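Local coordinates for protein alpha-galactosidase 1 (Saccharomyces cerevisiae, PDB 3LRK) that hydrolyses terminal, non-reducing alpha-D-galactose residues from alpha-D-galactosides, including galactose oligosaccharides, galactomannans and galactolipids, working as a secreted homotetramer, at residues 238-241 against 242-245; 269-272 against 273-277; 297-301 against 302-306. The protein carries 1 engineered substitution. All coordinates share one frame; numbering follows the deposited sequence.

The three contacts follow one another along the C-terminal half of the TIM-barrel catalytic domain, each at the start of a helix. Interaction 1 is the first turns of helix 239-246, interaction 2 the entry into helix 273-285, and interaction 3 the entry into helix 301-307, after the last barrel strand, 290-292. The centres of interactions 1 and 2 are about 15 Å apart, and I239 CD1 meets L271 CD2 at 3.9 Å. Interactions 2 and 3 lie closer, about 11 Å between centres, and are joined by a salt bridge from E276 to K300 and a hydrogen bond from E276 to S303. Interactions 1 and 3 do not touch. Interaction 2 thus lies between the other two, in contact with each.

Interaction 1 (238-241 against 242-245); sequences SIMN and ILNK
K245 NZ gives a hydrogen bond to N241 OD1 at 2.8 Å, an i to i+4 link along helix 239-246, which joins barrel strands 203-205 and 258-260. The ammonium meets a lone pair of the amide oxygen, in the carbonyl plane. N241 has CG anti to its backbone N (chi1 171°), and the extended chain of K245 comes up to it, with CE 3.3 Å from N241 OD1. Both side chains then converge on one more acceptor, the carbonyl oxygen of C223, which takes bonds from N241 ND2 and K245 NZ. A methionine in place of K245 would probably leave N241 OD1 without this partner and C223 O with one donor fewer, so the amide could turn more easily.

The helix start is capped by S238, whose OG accepts from N241 N at 3.2 Å. The i to i+4 backbone bonds begin with I242 N to S238 O and continue with L243 N to I239 O at 2.9 Å. N244 N reaches M240 O at the same 2.9 Å, while the N244 amide bonds Q344 through OD1 and E342 through ND2, both on strand 342-349 of the C-terminal beta sandwich.

I242 faces the catalytic side: its side chain lies about 6 Å from those of R205, which binds substrate, and D209, the proton donor. On the sandwich side M240 is bent at both chi2 and chi3, which curls its methyl back over the next turn, CE lying 4.3 Å from L243 CD2 and 4.0 Å from N244 OD1.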
ATOM      1  N   SER A 238      -6.329   7.404  20.172  1.00 21.71           N
ATOM      2  CA  SER A 238      -7.536   7.890  20.851  1.00 21.51           C
ATOM      3  C   SER A 238      -8.716   6.926  20.711  1.00 21.21           C
ATOM      4  O   SER A 238      -8.719   6.047  19.852  1.00 21.28           O
ATOM      5  CB  SER A 238      -7.944   9.264  20.324  1.00 21.37           C
ATOM      6  OG  SER A 238      -8.479   9.150  19.022  1.00 22.33           O
ATOM      7  N   ILE A 239      -9.715   7.112  21.569  1.00 20.61           N
ATOM      8  CA  ILE A 239     -10.945   6.310  21.561  1.00 20.33           C
ATOM      9  C   ILE A 239     -11.622   6.283  20.174  1.00 20.42           C
ATOM     10  O   ILE A 239     -11.905   5.210  19.638  1.00 19.98           O
ATOM     11  CB  ILE A 239     -11.895   6.786  22.692  1.00 19.90           C
ATOM     12  CG1 ILE A 239     -11.327   6.343  24.052  1.00 21.01           C
ATOM     13  CG2 ILE A 239     -13.334   6.283  22.483  1.00 19.60           C
ATOM     14  CD1 ILE A 239     -11.752   7.213  25.248  1.00 20.95           C
ATOM     15  N   MET A 240     -11.832   7.462  19.597  1.00 20.39           N
ATOM     16  CA  MET A 240     -12.462   7.602  18.290  1.00 20.73           C
ATOM     17  C   MET A 240     -11.606   7.064  17.151  1.00 20.40           C
ATOM     18  O   MET A 240     -12.141   6.555  16.167  1.00 20.93           O
ATOM     19  CB  MET A 240     -12.819   9.070  18.007  1.00 20.65           C
ATOM     20  CG  MET A 240     -14.001   9.621  18.808  1.00 21.18           C
ATOM     21  SD  MET A 240     -15.522   8.662  18.680  1.00 23.31           S
ATOM     22  CE  MET A 240     -15.880   8.714  16.918  1.00 21.01           C
ATOM     23  N   ASN A 241     -10.286   7.207  17.271  1.00 20.54           N
ATOM     24  CA  ASN A 241      -9.354   6.646  16.291  1.00 20.42           C
ATOM     25  C   ASN A 241      -9.547   5.135  16.199  1.00 20.25           C
ATOM     26  O   ASN A 241      -9.612   4.588  15.100  1.00 19.82           O
ATOM     27  CB  ASN A 241      -7.895   6.992  16.653  1.00 20.41           C
ATOM     28  CG  ASN A 241      -6.867   6.255  15.780  1.00 20.87           C
ATOM     29  OD1 ASN A 241      -6.595   5.066  15.980  1.00 20.51           O
ATOM     30  ND2 ASN A 241      -6.260   6.980  14.842  1.00 21.70           N
ATOM     31  N   ILE A 242      -9.682   4.484  17.361  1.00 19.72           N
ATOM     32  CA  ILE A 242      -9.792   3.026  17.446  1.00 20.01           C
ATOM     33  C   ILE A 242     -11.182   2.547  17.023  1.00 20.01           C
ATOM     34  O   ILE A 242     -11.300   1.570  16.284  1.00 19.58           O
ATOM     35  CB  ILE A 242      -9.393   2.507  18.860  1.00 19.97           C
ATOM     36  CG1 ILE A 242      -7.869   2.647  19.039  1.00 19.99           C
ATOM     37  CG2 ILE A 242      -9.826   1.056  19.070  1.00 20.27           C
ATOM     38  CD1 ILE A 242      -7.389   2.468  20.452  1.00 20.08           C
ATOM     39  N   LEU A 243     -12.225   3.254  17.466  1.00 20.19           N
ATOM     40  CA  LEU A 243     -13.587   2.936  17.025  1.00 20.47           C
ATOM     41  C   LEU A 243     -13.714   3.038  15.499  1.00 20.34           C
ATOM     42  O   LEU A 243     -14.330   2.187  14.863  1.00 20.29           O
ATOM     43  CB  LEU A 243     -14.620   3.855  17.699  1.00 21.19           C
ATOM     44  CG  LEU A 243     -16.085   3.577  17.345  1.00 20.59           C
ATOM     45  CD1 LEU A 243     -16.525   2.200  17.835  1.00 21.11           C
ATOM     46  CD2 LEU A 243     -16.966   4.678  17.924  1.00 21.88           C
ATOM     47  N   ASN A 244     -13.144   4.092  14.931  1.00 20.24           N
ATOM     48  CA  ASN A 244     -13.154   4.291  13.476  1.00 20.72           C
ATOM     49  C   ASN A 244     -12.436   3.179  12.706  1.00 20.25           C
ATOM     50  O   ASN A 244     -12.934   2.695  11.686  1.00 20.52           O
ATOM     51  CB  ASN A 244     -12.571   5.658  13.124  1.00 20.58           C
ATOM     52  CG  ASN A 244     -13.539   6.805  13.426  1.00 22.90           C
ATOM     53  OD1 ASN A 244     -14.701   6.584  13.768  1.00 24.69           O
ATOM     54  ND2 ASN A 244     -13.056   8.029  13.303  1.00 24.38           N
ATOM     55  N   LYS A 245     -11.267   2.787  13.196  1.00 20.08           N
ATOM     56  CA  LYS A 245     -10.562   1.612  12.675  1.00 19.65           C
ATOM     57  C   LYS A 245     -11.408   0.327  12.742  1.00 19.89           C
ATOM     58  O   LYS A 245     -11.386  -0.489  11.810  1.00 19.52           O
ATOM     59  CB  LYS A 245      -9.226   1.436  13.399  1.00 19.30           C
ATOM     60  CG  LYS A 245      -8.171   2.415  12.920  1.00 18.22           C
ATOM     61  CD  LYS A 245      -6.969   2.424  13.836  1.00 19.40           C
ATOM     62  CE  LYS A 245      -5.871   3.297  13.264  1.00 17.31           C
ATOM     63  NZ  LYS A 245      -4.867   3.572  14.334  1.00 18.24           N
TER

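Interaction 2 (269-272 against 273-277). With NAG (2-acetamido-2-deoxy-beta-D-glucopyranose), chain B.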
ATOM      1  N   GLY A 269      -7.371   8.287  33.912  1.00 28.27           N
ATOM      2  CA  GLY A 269      -7.083   9.633  33.443  1.00 29.13           C
ATOM      3  C   GLY A 269      -8.259  10.574  33.624  1.00 29.58           C
ATOM      4  O   GLY A 269      -8.985  10.495  34.624  1.00 29.91           O
ATOM      5  N   ASN A 270      -8.474  11.448  32.659  1.00 30.09           N
ATOM      6  CA  ASN A 270      -9.404  12.555  32.811  1.00 30.76           C
ATOM      7  C   ASN A 270     -10.526  12.681  31.783  1.00 30.33           C
ATOM      8  O   ASN A 270     -10.891  13.721  31.350  1.00 30.96           O
ATOM      9  CB  ASN A 270      -8.637  13.855  32.965  1.00 31.21           C
ATOM     10  CG  ASN A 270      -7.533  13.764  34.006  1.00 33.67           C
ATOM     11  OD1 ASN A 270      -6.383  14.088  33.756  1.00 33.70           O
ATOM     12  ND2 ASN A 270      -7.889  13.343  35.169  1.00 37.97           N
ATOM     13  N   LEU A 271     -11.088  11.568  31.419  1.00 30.16           N
ATOM     14  CA  LEU A 271     -12.240  11.541  30.539  1.00 29.55           C
ATOM     15  C   LEU A 271     -13.439  12.147  31.275  1.00 29.34           C
ATOM     16  O   LEU A 271     -13.590  11.964  32.490  1.00 29.30           O
ATOM     17  CB  LEU A 271     -12.522  10.102  30.088  1.00 29.24           C
ATOM     18  CG  LEU A 271     -11.416   9.435  29.248  1.00 29.34           C
ATOM     19  CD1 LEU A 271     -11.630   7.925  29.142  1.00 29.31           C
ATOM     20  CD2 LEU A 271     -11.300  10.069  27.862  1.00 28.00           C
ATOM     21  N   THR A 272     -14.262  12.901  30.551  1.00 28.89           N
ATOM     22  CA  THR A 272     -15.509  13.419  31.122  1.00 28.70           C
ATOM     23  C   THR A 272     -16.482  12.258  31.302  1.00 28.10           C
ATOM     24  O   THR A 272     -16.229  11.152  30.814  1.00 27.92           O
ATOM     25  CB  THR A 272     -16.150  14.537  30.252  1.00 28.78           C
ATOM     26  OG1 THR A 272     -16.686  13.977  29.041  1.00 28.87           O
ATOM     27  CG2 THR A 272     -15.133  15.646  29.932  1.00 29.07           C
ATOM     28  N   ASP A 273     -17.587  12.496  32.000  1.00 27.42           N
ATOM     29  CA  ASP A 273     -18.601  11.458  32.177  1.00 27.24           C
ATOM     30  C   ASP A 273     -19.239  11.079  30.834  1.00 26.97           C
ATOM     31  O   ASP A 273     -19.491   9.906  30.570  1.00 26.64           O
ATOM     32  CB  ASP A 273     -19.680  11.891  33.175  1.00 27.22           C
ATOM     33  CG  ASP A 273     -20.579  10.735  33.605  1.00 28.13           C
ATOM     34  OD1 ASP A 273     -20.055   9.667  34.000  1.00 28.23           O
ATOM     35  OD2 ASP A 273     -21.819  10.891  33.545  1.00 28.41           O
ATOM     36  N   ASP A 274     -19.500  12.074  29.994  1.00 26.87           N
ATOM     37  CA  ASP A 274     -20.018  11.803  28.650  1.00 26.65           C
ATOM     38  C   ASP A 274     -19.055  10.966  27.811  1.00 25.92           C
ATOM     39  O   ASP A 274     -19.484  10.038  27.132  1.00 25.59           O
ATOM     40  CB  ASP A 274     -20.363  13.100  27.928  1.00 26.82           C
ATOM     41  CG  ASP A 274     -21.613  13.743  28.474  1.00 28.21           C
ATOM     42  OD1 ASP A 274     -22.657  13.055  28.532  1.00 28.61           O
ATOM     43  OD2 ASP A 274     -21.541  14.932  28.845  1.00 30.02           O
ATOM     44  N   GLU A 275     -17.766  11.306  27.870  1.00 25.12           N
ATOM     45  CA  GLU A 275     -16.723  10.583  27.146  1.00 24.96           C
ATOM     46  C   GLU A 275     -16.635   9.122  27.585  1.00 24.83           C
ATOM     47  O   GLU A 275     -16.495   8.236  26.746  1.00 25.02           O
ATOM     48  CB  GLU A 275     -15.358  11.278  27.295  1.00 24.98           C
ATOM     49  CG  GLU A 275     -15.225  12.553  26.460  1.00 24.38           C
ATOM     50  CD  GLU A 275     -13.914  13.311  26.679  1.00 24.57           C
ATOM     51  OE1 GLU A 275     -13.282  13.175  27.748  1.00 24.98           O
ATOM     52  OE2 GLU A 275     -13.522  14.071  25.774  1.00 25.12           O
ATOM     53  N   GLU A 276     -16.725   8.880  28.895  1.00 24.33           N
ATOM     54  CA  GLU A 276     -16.700   7.527  29.434  1.00 24.14           C
ATOM     55  C   GLU A 276     -17.947   6.722  29.048  1.00 24.03           C
ATOM     56  O   GLU A 276     -17.843   5.530  28.773  1.00 23.77           O
ATOM     57  CB  GLU A 276     -16.488   7.537  30.954  1.00 24.03           C
ATOM     58  CG  GLU A 276     -15.063   7.930  31.362  1.00 24.64           C
ATOM     59  CD  GLU A 276     -14.775   7.765  32.851  1.00 25.36           C
ATOM     60  OE1 GLU A 276     -15.653   7.295  33.604  1.00 23.96           O
ATOM     61  OE2 GLU A 276     -13.646   8.102  33.260  1.00 24.74           O
ATOM     62  N   LYS A 277     -19.111   7.375  28.994  1.00 24.29           N
ATOM     63  CA  LYS A 277     -20.362   6.705  28.582  1.00 24.62           C
ATOM     64  C   LYS A 277     -20.329   6.307  27.105  1.00 24.48           C
ATOM     65  O   LYS A 277     -20.746   5.201  26.742  1.00 24.84           O
ATOM     66  CB  LYS A 277     -21.586   7.602  28.821  1.00 25.16           C
ATOM     67  CG  LYS A 277     -21.958   7.823  30.292  1.00 26.94           C
ATOM     68  CD  LYS A 277     -23.439   8.175  30.446  1.00 29.74           C
ATOM     69  CE  LYS A 277     -23.764   9.551  29.888  1.00 31.53           C
ATOM     70  NZ  LYS A 277     -25.200   9.885  30.070  1.00 32.53           N
TER
HETATM   71  C1  NAG B   1      -7.704  13.042  36.552  1.00 44.69           C
HETATM   72  C2  NAG B   1      -7.179  11.956  37.513  1.00 48.43           C
HETATM   73  C3  NAG B   1      -7.441  12.198  39.022  1.00 49.06           C
HETATM   74  C4  NAG B   1      -7.512  13.689  39.391  1.00 48.84           C
HETATM   75  C5  NAG B   1      -8.291  14.441  38.324  1.00 48.43           C
HETATM   76  C6  NAG B   1      -8.490  15.921  38.636  1.00 49.36           C
HETATM   77  C7  NAG B   1      -7.251   9.503  37.494  1.00 50.44           C
HETATM   78  C8  NAG B   1      -8.237   8.376  37.567  1.00 50.78           C
HETATM   79  N2  NAG B   1      -7.741  10.679  37.105  1.00 49.82           N
HETATM   80  O3  NAG B   1      -6.437  11.545  39.800  1.00 50.52           O
HETATM   81  O4  NAG B   1      -8.134  13.866  40.645  1.00 48.57           O
HETATM   82  O5  NAG B   1      -7.535  14.307  37.145  1.00 48.25           O
HETATM   83  O6  NAG B   1      -9.357  16.467  37.670  1.00 50.09           O
HETATM   84  O7  NAG B   1      -6.066   9.324  37.788  1.00 50.96           O
HETATM   85  O   HOH W   1     -11.344   9.053  33.170  1.00 26.20           O
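T272 holds OG1 between its backbone N and carbonyl carbon (chi1 71°), and E275 keeps CG beside its own N (chi1 -75°) with the chain extended beyond it; together these torsions close a capping box. E275 N donates to T272 OG1 at 3.1 Å, and in return T272 N donates to E275 OE1 at 3.0 Å. The return bond is fairly straight, but it meets the carboxylate on its anti side and well out of its plane. T272 OG1 thus serves the E275 N-H, which in the first turn has no preceding helical carbonyl to bond, and T272 O goes on to accept from E276 N at 3.0 Å.

L271 lies against both glutamates: CB rests on E276 CG at 3.6 Å, and CD2 comes to 3.7 Å from E275 OE1, L271 and E275 crossing at about a right angle. Two residues before the cap, N270 carries a glycan through ND2, and N2 of that first sugar donates to G269 O at 2.8 Å. N270 OD1 meets L382 N of the second subunit.

The carboxylates of this first turn of helix 273-285 have partners outside it: E275 bonds H460, D273 forms a salt bridge with R400, and E276 reaches helix 301-307, whose I306 packs against D273, E276 and K277.

Interaction 3 (297-301 against 302-306). With NAG (2-acetamido-2-deoxy-beta-D-glucopyranose), chain C; NAG (2-acetamido-2-deoxy-beta-D-glucopyranose), chain F.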
ATOM      1  N   ASN A 297      -9.432  -0.222  43.242  1.00 31.59           N
ATOM      2  CA  ASN A 297      -9.255   0.301  44.604  1.00 33.23           C
ATOM      3  C   ASN A 297      -8.990   1.808  44.597  1.00 33.45           C
ATOM      4  O   ASN A 297      -8.748   2.418  45.638  1.00 33.68           O
ATOM      5  CB  ASN A 297      -8.136  -0.448  45.338  1.00 33.61           C
ATOM      6  CG  ASN A 297      -8.549  -1.853  45.761  1.00 36.04           C
ATOM      7  OD1 ASN A 297      -8.080  -2.841  45.192  1.00 38.55           O
ATOM      8  ND2 ASN A 297      -9.428  -1.950  46.766  1.00 37.63           N
ATOM      9  N   ASN A 298      -9.037   2.394  43.405  1.00 33.61           N
ATOM     10  CA  ASN A 298      -8.898   3.826  43.230  1.00 33.79           C
ATOM     11  C   ASN A 298      -9.798   4.240  42.068  1.00 33.50           C
ATOM     12  O   ASN A 298      -9.359   4.863  41.094  1.00 33.71           O
ATOM     13  CB  ASN A 298      -7.430   4.179  42.958  1.00 34.37           C
ATOM     14  CG  ASN A 298      -7.123   5.638  43.194  1.00 35.41           C
ATOM     15  OD1 ASN A 298      -7.962   6.391  43.695  1.00 37.61           O
ATOM     16  ND2 ASN A 298      -5.909   6.048  42.845  1.00 36.99           N
ATOM     17  N   LEU A 299     -11.065   3.850  42.183  1.00 32.72           N
ATOM     18  CA  LEU A 299     -12.058   4.048  41.147  1.00 31.72           C
ATOM     19  C   LEU A 299     -13.107   5.039  41.649  1.00 31.29           C
ATOM     20  O   LEU A 299     -13.678   4.843  42.731  1.00 31.18           O
ATOM     21  CB  LEU A 299     -12.711   2.704  40.802  1.00 31.78           C
ATOM     22  CG  LEU A 299     -13.848   2.644  39.776  1.00 30.97           C
ATOM     23  CD1 LEU A 299     -13.349   3.013  38.380  1.00 31.25           C
ATOM     24  CD2 LEU A 299     -14.471   1.265  39.765  1.00 32.01           C
ATOM     25  N   LYS A 300     -13.351   6.092  40.869  1.00 30.18           N
ATOM     26  CA  LYS A 300     -14.346   7.097  41.236  1.00 29.80           C
ATOM     27  C   LYS A 300     -15.774   6.627  40.960  1.00 29.22           C
ATOM     28  O   LYS A 300     -15.991   5.699  40.166  1.00 28.70           O
ATOM     29  CB  LYS A 300     -14.055   8.464  40.604  1.00 29.86           C
ATOM     30  CG  LYS A 300     -14.265   8.588  39.097  1.00 30.54           C
ATOM     31  CD  LYS A 300     -13.770   9.951  38.616  1.00 30.93           C
ATOM     32  CE  LYS A 300     -14.228  10.273  37.210  1.00 30.90           C
ATOM     33  NZ  LYS A 300     -13.617   9.333  36.204  1.00 32.81           N
ATOM     34  N   ALA A 301     -16.726   7.290  41.624  1.00 28.31           N
ATOM     35  CA  ALA A 301     -18.146   6.930  41.599  1.00 27.52           C
ATOM     36  C   ALA A 301     -18.773   6.867  40.204  1.00 26.93           C
ATOM     37  O   ALA A 301     -19.418   5.869  39.864  1.00 27.05           O
ATOM     38  CB  ALA A 301     -18.942   7.879  42.492  1.00 27.69           C
ATOM     39  N   SER A 302     -18.607   7.926  39.412  1.00 26.38           N
ATOM     40  CA  SER A 302     -19.219   7.976  38.079  1.00 25.29           C
ATOM     41  C   SER A 302     -18.704   6.852  37.183  1.00 25.24           C
ATOM     42  O   SER A 302     -19.460   6.290  36.380  1.00 24.59           O
ATOM     43  CB  SER A 302     -19.024   9.336  37.403  1.00 25.34           C
ATOM     44  OG  SER A 302     -17.650   9.667  37.216  1.00 24.85           O
ATOM     45  N   SER A 303     -17.419   6.536  37.319  1.00 24.97           N
ATOM     46  CA  SER A 303     -16.799   5.479  36.514  1.00 24.94           C
ATOM     47  C   SER A 303     -17.308   4.103  36.930  1.00 25.18           C
ATOM     48  O   SER A 303     -17.628   3.268  36.078  1.00 25.29           O
ATOM     49  CB  SER A 303     -15.278   5.560  36.604  1.00 24.68           C
ATOM     50  OG  SER A 303     -14.818   6.794  36.080  1.00 23.80           O
ATOM     51  N   TYR A 304     -17.400   3.878  38.240  1.00 25.37           N
ATOM     52  CA  TYR A 304     -17.987   2.649  38.781  1.00 25.61           C
ATOM     53  C   TYR A 304     -19.396   2.372  38.244  1.00 25.63           C
ATOM     54  O   TYR A 304     -19.691   1.252  37.856  1.00 25.36           O
ATOM     55  CB  TYR A 304     -17.976   2.668  40.320  1.00 25.72           C
ATOM     56  CG  TYR A 304     -18.677   1.502  40.986  1.00 26.67           C
ATOM     57  CD1 TYR A 304     -18.305   0.169  40.724  1.00 26.72           C
ATOM     58  CD2 TYR A 304     -19.691   1.727  41.918  1.00 27.44           C
ATOM     59  CE1 TYR A 304     -18.961  -0.896  41.357  1.00 26.49           C
ATOM     60  CE2 TYR A 304     -20.334   0.688  42.541  1.00 27.77           C
ATOM     61  CZ  TYR A 304     -19.974  -0.617  42.274  1.00 27.37           C
ATOM     62  OH  TYR A 304     -20.659  -1.628  42.932  1.00 28.10           O
ATOM     63  N   SER A 305     -20.261   3.385  38.207  1.00 26.11           N
ATOM     64  CA  SER A 305     -21.631   3.151  37.729  1.00 26.37           C
ATOM     65  C   SER A 305     -21.706   2.975  36.206  1.00 26.14           C
ATOM     66  O   SER A 305     -22.684   2.433  35.685  1.00 25.90           O
ATOM     67  CB  SER A 305     -22.587   4.246  38.193  1.00 26.79           C
ATOM     68  OG  SER A 305     -22.243   5.485  37.633  1.00 28.07           O
ATOM     69  N   ILE A 306     -20.678   3.442  35.499  1.00 25.81           N
ATOM     70  CA  ILE A 306     -20.559   3.143  34.069  1.00 25.57           C
ATOM     71  C   ILE A 306     -20.262   1.640  33.881  1.00 25.71           C
ATOM     72  O   ILE A 306     -21.001   0.937  33.174  1.00 25.48           O
ATOM     73  CB  ILE A 306     -19.542   4.084  33.365  1.00 25.62           C
ATOM     74  CG1 ILE A 306     -20.164   5.482  33.230  1.00 25.07           C
ATOM     75  CG2 ILE A 306     -19.143   3.539  31.971  1.00 25.28           C
ATOM     76  CD1 ILE A 306     -19.184   6.590  32.978  1.00 24.55           C
TER
HETATM   77  C1  NAG C   2      -6.917  10.943  41.033  1.00 52.11           C
HETATM   78  C2  NAG C   2      -5.845  10.011  41.615  1.00 52.82           C
HETATM   79  C3  NAG C   2      -6.272   9.391  42.953  1.00 53.19           C
HETATM   80  C4  NAG C   2      -6.782  10.449  43.933  1.00 53.54           C
HETATM   81  C5  NAG C   2      -7.772  11.402  43.250  1.00 53.96           C
HETATM   82  C6  NAG C   2      -8.110  12.580  44.162  1.00 54.59           C
HETATM   83  C7  NAG C   2      -4.180   8.705  40.405  1.00 53.34           C
HETATM   84  C8  NAG C   2      -3.913   7.491  39.564  1.00 53.55           C
HETATM   85  N2  NAG C   2      -5.459   8.974  40.668  1.00 53.06           N
HETATM   86  O3  NAG C   2      -5.184   8.710  43.540  1.00 53.02           O
HETATM   87  O4  NAG C   2      -7.385   9.815  45.042  1.00 53.29           O
HETATM   88  O5  NAG C   2      -7.257  11.906  42.022  1.00 52.88           O
HETATM   89  O6  NAG C   2      -9.437  12.444  44.619  1.00 55.12           O
HETATM   90  O7  NAG C   2      -3.244   9.393  40.820  1.00 53.75           O
HETATM   91  C1  NAG F4001     -21.448  12.091  38.775  1.00 47.36           C
HETATM   92  C2  NAG F4001     -22.356  13.104  38.062  1.00 49.22           C
HETATM   93  C3  NAG F4001     -21.769  13.583  36.732  1.00 49.00           C
HETATM   94  C4  NAG F4001     -20.290  13.949  36.837  1.00 48.80           C
HETATM   95  C5  NAG F4001     -19.509  12.892  37.612  1.00 48.64           C
HETATM   96  C6  NAG F4001     -18.066  13.338  37.838  1.00 48.50           C
HETATM   97  C7  NAG F4001     -24.720  12.992  38.605  1.00 52.25           C
HETATM   98  C8  NAG F4001     -25.431  11.949  39.429  1.00 53.16           C
HETATM   99  N2  NAG F4001     -23.695  12.572  37.862  1.00 50.89           N
HETATM  100  O3  NAG F4001     -22.463  14.730  36.291  1.00 49.14           O
HETATM  101  O4  NAG F4001     -19.752  14.115  35.541  1.00 48.24           O
HETATM  102  O5  NAG F4001     -20.139  12.639  38.861  1.00 47.67           O
HETATM  103  O6  NAG F4001     -17.343  12.319  38.489  1.00 49.26           O
HETATM  104  O7  NAG F4001     -25.082  14.171  38.644  1.00 52.46           O
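This is a local contact across the start of a helix, where the loop leaving the last barrel strand, 290-292, turns into helix 301-307. K300 is the N-cap residue, and its chain folds back over the first turn, where K300 NZ donates a hydrogen bond to S303 OG at 2.8 Å. Two torsions put it there: CG stands between the backbone N and the carbonyl carbon (chi1 71°), and the otherwise extended chain bends at its last bond (chi4 -66°). The same ammonium forms a salt bridge with E276 OE2, while S303 OG is also hydrogen-bonded to E276 OE1. Lysine, serine and carboxylate therefore close a small polar ring.

The backbone bonds of the turn start at the cap. Y304 N donates to K300 O at 3.0 Å, and S305 N to A301 O at 3.1 Å. On the apolar side L299 spreads its two methyls over the turn. CD1 touches S303 CB at 3.7 Å, and CD2 touches Y304 CB at 3.8 Å, the side chains of L299 and Y304 crossing at about a right angle. Y304 then runs on to a bond from its hydroxyl to L59 O, and A301 packs on helix 403-410.

Two sugars are bound here, one by the loop and one by the first turn. N298 ND2 donates at 2.8 Å, almost straight, to O3 of a sugar in the glycan carried by N270, and S302 OG shares a 3.0 Å hydrogen bond with O6 of another N-acetylglucosamine, whose pocket includes N403. The arrangement is that of a helix N-terminus at the edge of a beta/alpha barrel, here of glycoside hydrolase family 27, with a lysine, K300, at the N-cap position and with N-linked sugars hydrogen-bonded to N298 and S302.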